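Lmo1499 protein (Listeria monocytogenes, PDB 4IIW) probably acts as a membrane-bound lytic transglycosylase that cuts nascent peptidoglycan strands endolytically and so ends their elongation. Local coordinates at residues Lys276-Asp281 with Asn285-Asn290. Residues are numbered along the deposited sequence; the frame is centred on the assembly and turned at random.
Sequences KDLEVD and NTYKNN
With CG turned anti to the backbone N (chi1 -178°), Asn-285 sends ND2 across to the chain leaving helix 275-278, while Leu-278, with CD1 anti to CA (chi2 174°), turns its other methyl, CD2, over the ring of Tyr-287. The case illustrates how one buried amide can join a helix end to a nearby loop by spending both its ends. ND2 donates to two backbone carbonyls: to Val-280 O at 2.9 Å, on a lone pair in the carbonyl plane, and to Leu-278 O at 3.1 Å, from above that carbonyl's plane. The other end, OD1, accepts from Tyr-287 N at 2.8 Å, closing an Asx turn. Beside this polar centre, Leu-278 CD2 makes a CH-pi contact 3.7 Å from the centroid of the Tyr-287 ring, almost on its normal. Tyr-287, its OH hydrogen-bonded to Asp-259, has its side chain about 7 Å from that of Glu-232, predicted to matter for catalysis. On the exposed flank, Lys-288 CE lies 3.8 Å from Glu-279 CG and 3.3 Å from Glu-279 O. Bonds at both ends of the Asn-285 amide fix its rotation, which ties the Asx turn to the helix end and should restrict their relative motion.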
ATOM      1  N   LYS B 276      24.946  -1.589  46.919  1.00113.80           N
ATOM      2  CA  LYS B 276      23.925  -2.470  47.494  1.00113.14           C
ATOM      3  C   LYS B 276      24.244  -3.943  47.217  1.00106.18           C
ATOM      4  O   LYS B 276      23.898  -4.821  48.012  1.00104.55           O
ATOM      5  CB  LYS B 276      22.527  -2.113  46.963  1.00118.29           C
ATOM      6  CG  LYS B 276      21.411  -3.057  47.446  1.00120.11           C
ATOM      7  CD  LYS B 276      20.022  -2.468  47.195  1.00128.75           C
ATOM      8  CE  LYS B 276      18.912  -3.341  47.788  1.00129.68           C
ATOM      9  NZ  LYS B 276      17.584  -2.648  47.753  1.00136.78           N
ATOM     10  N   ASP B 277      24.903  -4.206  46.091  1.00102.30           N
ATOM     11  CA  ASP B 277      25.292  -5.566  45.727  1.00 96.26           C
ATOM     12  C   ASP B 277      26.394  -6.099  46.651  1.00 91.98           C
ATOM     13  O   ASP B 277      26.411  -7.283  46.991  1.00 88.04           O
ATOM     14  CB  ASP B 277      25.754  -5.616  44.265  1.00 94.90           C
ATOM     15  CG  ASP B 277      24.633  -5.300  43.279  1.00 97.65           C
ATOM     16  OD1 ASP B 277      23.437  -5.414  43.644  1.00 96.97           O
ATOM     17  OD2 ASP B 277      24.957  -4.952  42.125  1.00 96.70           O
ATOM     18  N   LEU B 278      27.298  -5.216  47.069  1.00 92.69           N
ATOM     19  CA  LEU B 278      28.405  -5.598  47.957  1.00 89.93           C
ATOM     20  C   LEU B 278      27.921  -6.045  49.341  1.00 90.16           C
ATOM     21  O   LEU B 278      28.666  -6.685  50.091  1.00 88.23           O
ATOM     22  CB  LEU B 278      29.401  -4.438  48.112  1.00 91.66           C
ATOM     23  CG  LEU B 278      30.069  -3.934  46.825  1.00 92.37           C
ATOM     24  CD1 LEU B 278      30.917  -2.691  47.099  1.00 93.91           C
ATOM     25  CD2 LEU B 278      30.904  -5.029  46.164  1.00 85.70           C
ATOM     26  N   GLU B 279      26.674  -5.722  49.673  1.00 93.15           N
ATOM     27  CA  GLU B 279      26.111  -6.085  50.965  1.00 94.11           C
ATOM     28  C   GLU B 279      25.335  -7.418  50.927  1.00 91.36           C
ATOM     29  O   GLU B 279      24.967  -7.943  51.977  1.00 91.49           O
ATOM     30  CB  GLU B 279      25.219  -4.940  51.480  1.00100.16           C
ATOM     31  CG  GLU B 279      24.816  -5.070  52.951  1.00103.51           C
ATOM     32  CD  GLU B 279      23.833  -4.009  53.395  1.00111.26           C
ATOM     33  OE1 GLU B 279      23.634  -3.020  52.659  1.00116.46           O
ATOM     34  OE2 GLU B 279      23.257  -4.161  54.490  1.00115.13           O
ATOM     35  N   VAL B 280      25.119  -7.978  49.730  1.00 89.03           N
ATOM     36  CA  VAL B 280      24.356  -9.237  49.571  1.00 86.66           C
ATOM     37  C   VAL B 280      24.778 -10.357  50.529  1.00 84.18           C
ATOM     38  O   VAL B 280      25.963 -10.684  50.638  1.00 80.54           O
ATOM     39  CB  VAL B 280      24.456  -9.791  48.160  1.00 83.58           C
ATOM     40  CG1 VAL B 280      25.900 -10.122  47.823  1.00 81.71           C
ATOM     41  CG2 VAL B 280      23.591 -11.031  48.039  1.00 82.00           C
ATOM     42  N   ASP B 281      23.790 -10.949  51.198  1.00 86.26           N
ATOM     43  CA  ASP B 281      24.030 -12.013  52.174  1.00 85.20           C
ATOM     44  C   ASP B 281      24.205 -13.327  51.453  1.00 80.80           C
ATOM     45  O   ASP B 281      23.233 -13.902  50.987  1.00 82.21           O
ATOM     46  CB  ASP B 281      22.853 -12.106  53.167  1.00 89.73           C
ATOM     47  CG  ASP B 281      23.071 -13.162  54.255  1.00 90.51           C
ATOM     48  OD1 ASP B 281      24.175 -13.750  54.319  1.00 88.98           O
ATOM     49  OD2 ASP B 281      22.133 -13.398  55.055  1.00 93.64           O
ATOM     50  N   ASN B 285      29.885 -14.172  48.736  1.00 63.12           N
ATOM     51  CA  ASN B 285      30.306 -12.782  48.843  1.00 64.10           C
ATOM     52  C   ASN B 285      31.649 -12.632  49.564  1.00 63.40           C
ATOM     53  O   ASN B 285      31.715 -12.646  50.812  1.00 63.73           O
ATOM     54  CB  ASN B 285      29.246 -11.989  49.585  1.00 68.06           C
ATOM     55  CG  ASN B 285      29.595 -10.546  49.701  1.00 71.97           C
ATOM     56  OD1 ASN B 285      30.647 -10.123  49.225  1.00 72.83           O
ATOM     57  ND2 ASN B 285      28.716  -9.763  50.337  1.00 77.32           N
ATOM     58  N   THR B 286      32.713 -12.453  48.782  1.00 61.54           N
ATOM     59  CA  THR B 286      34.063 -12.336  49.339  1.00 61.22           C
ATOM     60  C   THR B 286      34.368 -10.976  49.958  1.00 63.77           C
ATOM     61  O   THR B 286      35.486 -10.736  50.402  1.00 64.46           O
ATOM     62  CB  THR B 286      35.131 -12.697  48.314  1.00 60.12           C
ATOM     63  OG1 THR B 286      34.978 -11.868  47.149  1.00 62.46           O
ATOM     64  CG2 THR B 286      35.004 -14.178  47.930  1.00 55.23           C
ATOM     65  N   TYR B 287      33.384 -10.081  49.962  1.00 65.84           N
ATOM     66  CA  TYR B 287      33.506  -8.814  50.667  1.00 68.71           C
ATOM     67  C   TYR B 287      33.062  -9.008  52.118  1.00 70.04           C
ATOM     68  O   TYR B 287      33.511  -8.285  53.005  1.00 71.51           O
ATOM     69  CB  TYR B 287      32.657  -7.729  50.012  1.00 71.46           C
ATOM     70  CG  TYR B 287      33.308  -7.088  48.816  1.00 72.68           C
ATOM     71  CD1 TYR B 287      33.296  -7.709  47.575  1.00 69.90           C
ATOM     72  CD2 TYR B 287      33.932  -5.847  48.927  1.00 75.01           C
ATOM     73  CE1 TYR B 287      33.894  -7.120  46.479  1.00 71.10           C
ATOM     74  CE2 TYR B 287      34.528  -5.245  47.834  1.00 76.49           C
ATOM     75  CZ  TYR B 287      34.509  -5.888  46.612  1.00 75.34           C
ATOM     76  OH  TYR B 287      35.108  -5.299  45.523  1.00 76.75           O
ATOM     77  N   LYS B 288      32.190  -9.993  52.348  1.00 69.27           N
ATOM     78  CA  LYS B 288      31.658 -10.288  53.689  1.00 71.91           C
ATOM     79  C   LYS B 288      32.176 -11.561  54.357  1.00 69.19           C
ATOM     80  O   LYS B 288      31.852 -11.822  55.489  1.00 71.22           O
ATOM     81  CB  LYS B 288      30.126 -10.342  53.654  1.00 73.93           C
ATOM     82  CG  LYS B 288      29.477  -8.963  53.581  1.00 81.22           C
ATOM     83  CD  LYS B 288      28.000  -9.010  53.973  1.00 87.99           C
ATOM     84  CE  LYS B 288      27.410  -7.599  54.119  1.00 94.48           C
ATOM     85  NZ  LYS B 288      28.038  -6.778  55.200  1.00 95.58           N
ATOM     86  N   ASN B 289      32.978 -12.347  53.661  1.00 66.62           N
ATOM     87  CA  ASN B 289      33.482 -13.606  54.209  1.00 64.27           C
ATOM     88  C   ASN B 289      34.934 -13.785  53.892  1.00 62.69           C
ATOM     89  O   ASN B 289      35.366 -13.437  52.789  1.00 60.85           O
ATOM     90  CB  ASN B 289      32.736 -14.770  53.565  1.00 62.21           C
ATOM     91  CG  ASN B 289      31.269 -14.772  53.890  1.00 62.37           C
ATOM     92  OD1 ASN B 289      30.886 -15.042  55.013  1.00 67.99           O
ATOM     93  ND2 ASN B 289      30.443 -14.503  52.900  1.00 61.14           N
ATOM     94  N   ASN B 290      35.697 -14.323  54.837  1.00 63.24           N
ATOM     95  CA  ASN B 290      37.094 -14.614  54.566  1.00 62.67           C
ATOM     96  C   ASN B 290      37.208 -15.939  53.812  1.00 61.09           C
ATOM     97  O   ASN B 290      36.245 -16.706  53.737  1.00 61.43           O
ATOM     98  CB  ASN B 290      37.909 -14.656  55.846  1.00 65.25           C
ATOM     99  CG  ASN B 290      38.033 -13.289  56.502  1.00 69.65           C
ATOM    100  OD1 ASN B 290      37.160 -12.859  57.267  1.00 73.06           O
ATOM    101  ND2 ASN B 290      39.144 -12.613  56.231  1.00 66.83           N
TER